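Local coordinates for protein ZYG-9 (Caenorhabditis elegans, PDB 2OF3) that plays a major part in organizing microtubules and spindle poles during mitosis and meiosis in one-cell stage embryos and is required for default nucleus positioning in oocytes, at residues 26-39 / 86-98. Residues are numbered along the deposited sequence; the frame is centred on the assembly and turned at random.
Sequences WNFQAPTDEHISQL and DLLLKWCTLRFFE
With CG of Trp26 swung opposite its own backbone N (chi1 -153°), the indole reaches across to helix 86-95, where Thr93 holds OG1 between its backbone N and carbonyl carbon (chi1 65°). NE1 of Trp26 therefore meets OG1 of Thr93 at 2.9 Å, nearly straight at 167° and in the plane of the indole. The same hydroxyl gives its proton to Lys90 O, 2.6 Å from OG1, so it can only accept from the indole. Lys90 lays its aliphatic chain over one indole face, a CH-pi contact with CG 3.7 Å from the centroid of the five-membered ring; Phe28 CE2 lies over the opposite face. A few residues on, Pro31 sets CD over the Phe97 ring, 3.6 Å from its centroid, while Leu94 CD2 touches both Pro31 CB and Trp26 CZ2. Helix 33-39 runs roughly antiparallel to helix 86-95, and from it Leu39 enters as a knob among Leu87, Lys90, Trp91 and Leu94, its CD2 3.9 Å from Leu94 CD1. Trp26 and Lys90 both also touch Ala132, so the loop before helix 33-39 packs against both helix 86-95 and helix 127-139 of this all-helical TOG domain. An alanine in place of Trp26 would probably leave the Thr93 hydroxyl without its indole donor and open a gap between Lys90 and Phe28. The chemistry is that of a largely apolar interface with one buried hydrogen-bond chain, indole to hydroxyl to helix carbonyl, which fixes the rotation of the Thr93 hydroxyl, while Lys90 and Phe28 sandwich the indole.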
loop_
_atom_site.group_PDB
_atom_site.type_symbol
_atom_site.label_atom_id
_atom_site.label_comp_id
_atom_site.label_asym_id
_atom_site.label_seq_id
_atom_site.Cartn_x
_atom_site.Cartn_y
_atom_site.Cartn_z
ATOM N N TRP A 26 5.124 10.020 -9.403
ATOM C CA TRP A 26 4.306 10.211 -8.223
ATOM C C TRP A 26 5.088 9.685 -7.016
ATOM O O TRP A 26 4.852 8.567 -6.500
ATOM C CB TRP A 26 3.034 9.415 -8.439
ATOM C CG TRP A 26 1.858 9.980 -7.687
ATOM C CD1 TRP A 26 1.317 9.478 -6.567
ATOM C CD2 TRP A 26 1.081 11.133 -8.040
ATOM N NE1 TRP A 26 0.221 10.214 -6.201
ATOM C CE2 TRP A 26 0.066 11.251 -7.082
ATOM C CE3 TRP A 26 1.125 12.052 -9.109
ATOM C CZ2 TRP A 26 -0.880 12.293 -7.098
ATOM C CZ3 TRP A 26 0.196 13.094 -9.128
ATOM C CH2 TRP A 26 -0.819 13.184 -8.159
ATOM N N ASN A 27 6.065 10.476 -6.578
ATOM C CA ASN A 27 7.047 10.012 -5.580
ATOM C C ASN A 27 7.425 11.139 -4.619
ATOM O O ASN A 27 8.490 11.091 -3.998
ATOM C CB ASN A 27 8.285 9.407 -6.281
ATOM C CG ASN A 27 9.086 10.467 -7.082
ATOM O OD1 ASN A 27 8.705 11.659 -7.183
ATOM N ND2 ASN A 27 10.185 10.039 -7.648
ATOM N N PHE A 28 6.540 12.124 -4.487
ATOM C CA PHE A 28 6.722 13.233 -3.570
ATOM C C PHE A 28 6.695 12.818 -2.093
ATOM O O PHE A 28 6.190 11.758 -1.745
ATOM C CB PHE A 28 5.641 14.297 -3.807
ATOM C CG PHE A 28 4.230 13.744 -3.925
ATOM C CD1 PHE A 28 3.504 13.316 -2.777
ATOM C CD2 PHE A 28 3.601 13.669 -5.169
ATOM C CE1 PHE A 28 2.204 12.799 -2.863
ATOM C CE2 PHE A 28 2.273 13.174 -5.254
ATOM C CZ PHE A 28 1.590 12.716 -4.098
ATOM N N GLN A 29 7.199 13.685 -1.223
ATOM C CA GLN A 29 7.099 13.484 0.195
ATOM C C GLN A 29 5.764 14.015 0.649
ATOM O O GLN A 29 5.183 13.516 1.599
ATOM C CB GLN A 29 8.216 14.252 0.913
ATOM C CG GLN A 29 9.608 13.739 0.613
ATOM C CD GLN A 29 9.774 12.257 1.022
ATOM O OE1 GLN A 29 9.229 11.832 2.048
ATOM N NE2 GLN A 29 10.519 11.473 0.217
ATOM N N ALA A 30 5.304 15.073 -0.006
ATOM C CA ALA A 30 3.996 15.645 0.247
ATOM C C ALA A 30 3.564 16.219 -1.099
ATOM O O ALA A 30 4.423 16.620 -1.887
ATOM C CB ALA A 30 4.080 16.748 1.297
ATOM N N PRO A 31 2.252 16.211 -1.396
ATOM C CA PRO A 31 1.783 16.654 -2.734
ATOM C C PRO A 31 2.245 18.075 -3.080
ATOM O O PRO A 31 2.309 18.919 -2.199
ATOM C CB PRO A 31 0.275 16.628 -2.595
ATOM C CG PRO A 31 0.008 15.641 -1.478
ATOM C CD PRO A 31 1.150 15.742 -0.538
ATOM N N THR A 32 2.605 18.323 -4.335
ATOM C CA THR A 32 3.031 19.648 -4.781
ATOM C C THR A 32 2.096 20.127 -5.883
ATOM O O THR A 32 1.361 19.321 -6.481
ATOM C CB THR A 32 4.438 19.579 -5.338
ATOM O OG1 THR A 32 4.380 18.967 -6.627
ATOM C CG2 THR A 32 5.333 18.710 -4.449
ATOM N N ASP A 33 2.088 21.427 -6.173
ATOM C CA ASP A 33 1.210 21.962 -7.218
ATOM C C ASP A 33 1.487 21.234 -8.516
ATOM O O ASP A 33 0.564 20.958 -9.271
ATOM C CB ASP A 33 1.399 23.498 -7.426
ATOM C CG ASP A 33 0.784 24.022 -8.777
ATOM O OD1 ASP A 33 -0.365 24.458 -8.671
ATOM O OD2 ASP A 33 1.410 23.998 -9.917
ATOM N N GLU A 34 2.747 20.924 -8.781
ATOM C CA GLU A 34 3.105 20.274 -10.044
ATOM C C GLU A 34 2.431 18.904 -10.267
ATOM O O GLU A 34 1.971 18.576 -11.370
ATOM C CB GLU A 34 4.621 20.093 -10.127
ATOM C CG GLU A 34 5.032 19.836 -11.605
ATOM C CD GLU A 34 6.500 19.458 -11.828
ATOM O OE1 GLU A 34 7.216 19.188 -10.832
ATOM O OE2 GLU A 34 6.905 19.358 -13.032
ATOM N N HIS A 35 2.402 18.093 -9.211
ATOM C CA HIS A 35 1.773 16.776 -9.264
ATOM C C HIS A 35 0.239 16.897 -9.399
ATOM O O HIS A 35 -0.360 16.203 -10.208
ATOM C CB HIS A 35 2.145 15.952 -8.034
ATOM C CG HIS A 35 3.586 15.572 -7.991
ATOM N ND1 HIS A 35 4.533 16.330 -7.330
ATOM C CD2 HIS A 35 4.256 14.553 -8.577
ATOM C CE1 HIS A 35 5.722 15.781 -7.493
ATOM N NE2 HIS A 35 5.583 14.709 -8.251
ATOM N N ILE A 36 -0.383 17.779 -8.615
ATOM C CA ILE A 36 -1.826 17.976 -8.678
ATOM C C ILE A 36 -2.238 18.479 -10.053
ATOM O O ILE A 36 -3.239 17.997 -10.599
ATOM C CB ILE A 36 -2.326 18.942 -7.534
ATOM C CG1 ILE A 36 -2.072 18.330 -6.153
ATOM C CG2 ILE A 36 -3.849 19.306 -7.699
ATOM C CD1 ILE A 36 -2.052 19.437 -5.022
ATOM N N SER A 37 -1.493 19.435 -10.618
ATOM C CA SER A 37 -1.886 19.963 -11.974
ATOM C C SER A 37 -1.754 18.872 -13.015
ATOM O O SER A 37 -2.571 18.831 -13.943
ATOM C CB SER A 37 -0.991 21.107 -12.510
ATOM O OG SER A 37 -1.052 22.236 -11.677
ATOM N N GLN A 38 -0.708 18.036 -12.910
ATOM C CA GLN A 38 -0.539 16.938 -13.890
ATOM C C GLN A 38 -1.739 15.976 -13.779
ATOM O O GLN A 38 -2.317 15.564 -14.795
ATOM C CB GLN A 38 0.783 16.181 -13.642
ATOM C CG GLN A 38 0.951 14.948 -14.543
ATOM C CD GLN A 38 2.280 14.272 -14.327
ATOM O OE1 GLN A 38 2.407 13.289 -13.494
ATOM N NE2 GLN A 38 3.312 14.804 -15.004
ATOM N N LEU A 39 -2.081 15.585 -12.559
ATOM C CA LEU A 39 -3.232 14.692 -12.367
ATOM C C LEU A 39 -4.520 15.270 -12.896
ATOM O O LEU A 39 -5.298 14.583 -13.561
ATOM C CB LEU A 39 -3.408 14.325 -10.875
ATOM C CG LEU A 39 -4.590 13.397 -10.485
ATOM C CD1 LEU A 39 -4.369 12.071 -11.109
ATOM C CD2 LEU A 39 -4.655 13.257 -8.966
ATOM N N ASP A 86 -5.260 3.916 -12.327
ATOM C CA ASP A 86 -4.032 4.609 -11.974
ATOM C C ASP A 86 -4.303 6.056 -11.525
ATOM O O ASP A 86 -3.707 6.526 -10.564
ATOM C CB ASP A 86 -3.015 4.516 -13.143
ATOM C CG ASP A 86 -3.515 5.179 -14.448
ATOM O OD1 ASP A 86 -4.648 4.847 -14.896
ATOM O OD2 ASP A 86 -2.772 6.032 -15.063
ATOM N N LEU A 87 -5.215 6.749 -12.179
ATOM C CA LEU A 87 -5.490 8.169 -11.864
ATOM C C LEU A 87 -6.350 8.285 -10.646
ATOM O O LEU A 87 -6.184 9.221 -9.861
ATOM C CB LEU A 87 -6.187 8.857 -13.050
ATOM C CG LEU A 87 -5.401 8.812 -14.392
ATOM C CD1 LEU A 87 -6.254 9.407 -15.566
ATOM C CD2 LEU A 87 -4.081 9.573 -14.252
ATOM N N LEU A 88 -7.271 7.337 -10.476
ATOM C CA LEU A 88 -8.149 7.351 -9.289
ATOM C C LEU A 88 -7.372 7.046 -8.054
ATOM O O LEU A 88 -7.553 7.730 -7.046
ATOM C CB LEU A 88 -9.317 6.386 -9.464
ATOM C CG LEU A 88 -10.312 6.783 -10.561
ATOM C CD1 LEU A 88 -11.357 5.683 -10.678
ATOM C CD2 LEU A 88 -10.944 8.205 -10.378
ATOM N N LEU A 89 -6.451 6.081 -8.113
ATOM C CA LEU A 89 -5.619 5.778 -6.964
ATOM C C LEU A 89 -4.705 6.940 -6.628
ATOM O O LEU A 89 -4.517 7.243 -5.443
ATOM C CB LEU A 89 -4.854 4.444 -7.153
ATOM C CG LEU A 89 -5.779 3.199 -7.216
ATOM C CD1 LEU A 89 -4.913 2.014 -7.661
ATOM C CD2 LEU A 89 -6.428 2.876 -5.857
ATOM N N LYS A 90 -4.198 7.658 -7.620
ATOM C CA LYS A 90 -3.393 8.871 -7.337
ATOM C C LYS A 90 -4.192 9.980 -6.603
ATOM O O LYS A 90 -3.698 10.628 -5.642
ATOM C CB LYS A 90 -2.793 9.419 -8.629
ATOM C CG LYS A 90 -1.606 8.593 -9.155
ATOM C CD LYS A 90 -1.163 9.164 -10.491
ATOM C CE LYS A 90 0.200 8.688 -10.858
ATOM N NZ LYS A 90 0.157 7.198 -11.115
ATOM N N TRP A 91 -5.402 10.242 -7.082
ATOM C CA TRP A 91 -6.308 11.167 -6.402
ATOM C C TRP A 91 -6.554 10.742 -4.947
ATOM O O TRP A 91 -6.550 11.582 -4.066
ATOM C CB TRP A 91 -7.620 11.260 -7.186
ATOM C CG TRP A 91 -8.552 12.283 -6.585
ATOM C CD1 TRP A 91 -8.587 13.632 -6.857
ATOM C CD2 TRP A 91 -9.563 12.035 -5.558
ATOM N NE1 TRP A 91 -9.567 14.225 -6.082
ATOM C CE2 TRP A 91 -10.184 13.285 -5.282
ATOM C CE3 TRP A 91 -9.998 10.873 -4.857
ATOM C CZ2 TRP A 91 -11.250 13.423 -4.318
ATOM C CZ3 TRP A 91 -11.061 10.995 -3.908
ATOM C CH2 TRP A 91 -11.666 12.281 -3.651
ATOM N N CYS A 92 -6.771 9.454 -4.689
ATOM C CA CYS A 92 -6.893 8.919 -3.341
ATOM C C CYS A 92 -5.629 9.176 -2.506
ATOM O O CYS A 92 -5.763 9.504 -1.326
ATOM C CB CYS A 92 -7.206 7.406 -3.374
ATOM S SG CYS A 92 -8.899 6.991 -4.037
ATOM N N THR A 93 -4.413 9.092 -3.084
ATOM C CA THR A 93 -3.228 9.383 -2.288
ATOM C C THR A 93 -3.206 10.826 -1.785
ATOM O O THR A 93 -2.648 11.085 -0.718
ATOM C CB THR A 93 -1.857 9.084 -3.015
ATOM O OG1 THR A 93 -1.727 9.979 -4.128
ATOM C CG2 THR A 93 -1.782 7.653 -3.519
ATOM N N LEU A 94 -3.775 11.768 -2.556
ATOM C CA LEU A 94 -3.865 13.178 -2.148
ATOM C C LEU A 94 -4.718 13.304 -0.881
ATOM O O LEU A 94 -4.377 14.077 0.043
ATOM C CB LEU A 94 -4.458 14.018 -3.281
ATOM C CG LEU A 94 -3.721 14.125 -4.619
ATOM C CD1 LEU A 94 -4.465 15.087 -5.490
ATOM C CD2 LEU A 94 -2.305 14.586 -4.413
ATOM N N ARG A 95 -5.795 12.525 -0.837
ATOM C CA ARG A 95 -6.625 12.378 0.362
ATOM C C ARG A 95 -5.933 11.764 1.537
ATOM O O ARG A 95 -6.334 12.020 2.653
ATOM C CB ARG A 95 -7.913 11.589 0.087
ATOM C CG ARG A 95 -8.739 12.133 -1.064
ATOM C CD ARG A 95 -9.144 13.594 -0.809
ATOM N NE ARG A 95 -8.871 14.298 -2.041
ATOM C CZ ARG A 95 -8.093 15.353 -2.182
ATOM N NH1 ARG A 95 -7.541 15.942 -1.171
ATOM N NH2 ARG A 95 -7.931 15.839 -3.379
ATOM N N PHE A 96 -4.879 10.989 1.341
ATOM C CA PHE A 96 -4.095 10.471 2.470
ATOM C C PHE A 96 -3.332 11.529 3.267
ATOM O O PHE A 96 -2.877 11.248 4.374
ATOM C CB PHE A 96 -3.130 9.330 2.032
ATOM C CG PHE A 96 -3.831 8.109 1.487
ATOM C CD1 PHE A 96 -5.190 7.885 1.742
ATOM C CD2 PHE A 96 -3.146 7.182 0.703
ATOM C CE1 PHE A 96 -5.874 6.752 1.217
ATOM C CE2 PHE A 96 -3.794 6.038 0.173
ATOM C CZ PHE A 96 -5.183 5.825 0.437
ATOM N N PHE A 97 -3.189 12.737 2.733
ATOM C CA PHE A 97 -2.424 13.784 3.407
ATOM C C PHE A 97 -3.304 14.744 4.257
ATOM O O PHE A 97 -2.816 15.461 5.130
ATOM C CB PHE A 97 -1.566 14.523 2.374
ATOM C CG PHE A 97 -0.361 13.723 1.963
ATOM C CD1 PHE A 97 0.844 13.868 2.638
ATOM C CD2 PHE A 97 -0.453 12.768 0.958
ATOM C CE1 PHE A 97 1.951 13.113 2.318
ATOM C CE2 PHE A 97 0.678 12.004 0.595
ATOM C CZ PHE A 97 1.886 12.179 1.282
ATOM N N GLU A 98 -4.600 14.721 4.009
ATOM C CA GLU A 98 -5.561 15.439 4.802
ATOM C C GLU A 98 -6.006 14.653 6.036
ATOM O O GLU A 98 -5.956 13.424 6.070
ATOM C CB GLU A 98 -6.725 15.716 3.894
ATOM C CG GLU A 98 -6.253 16.645 2.820
ATOM C CD GLU A 98 -7.051 16.566 1.558
ATOM O OE1 GLU A 98 -8.101 15.867 1.537
ATOM O OE2 GLU A 98 -6.595 17.210 0.577
#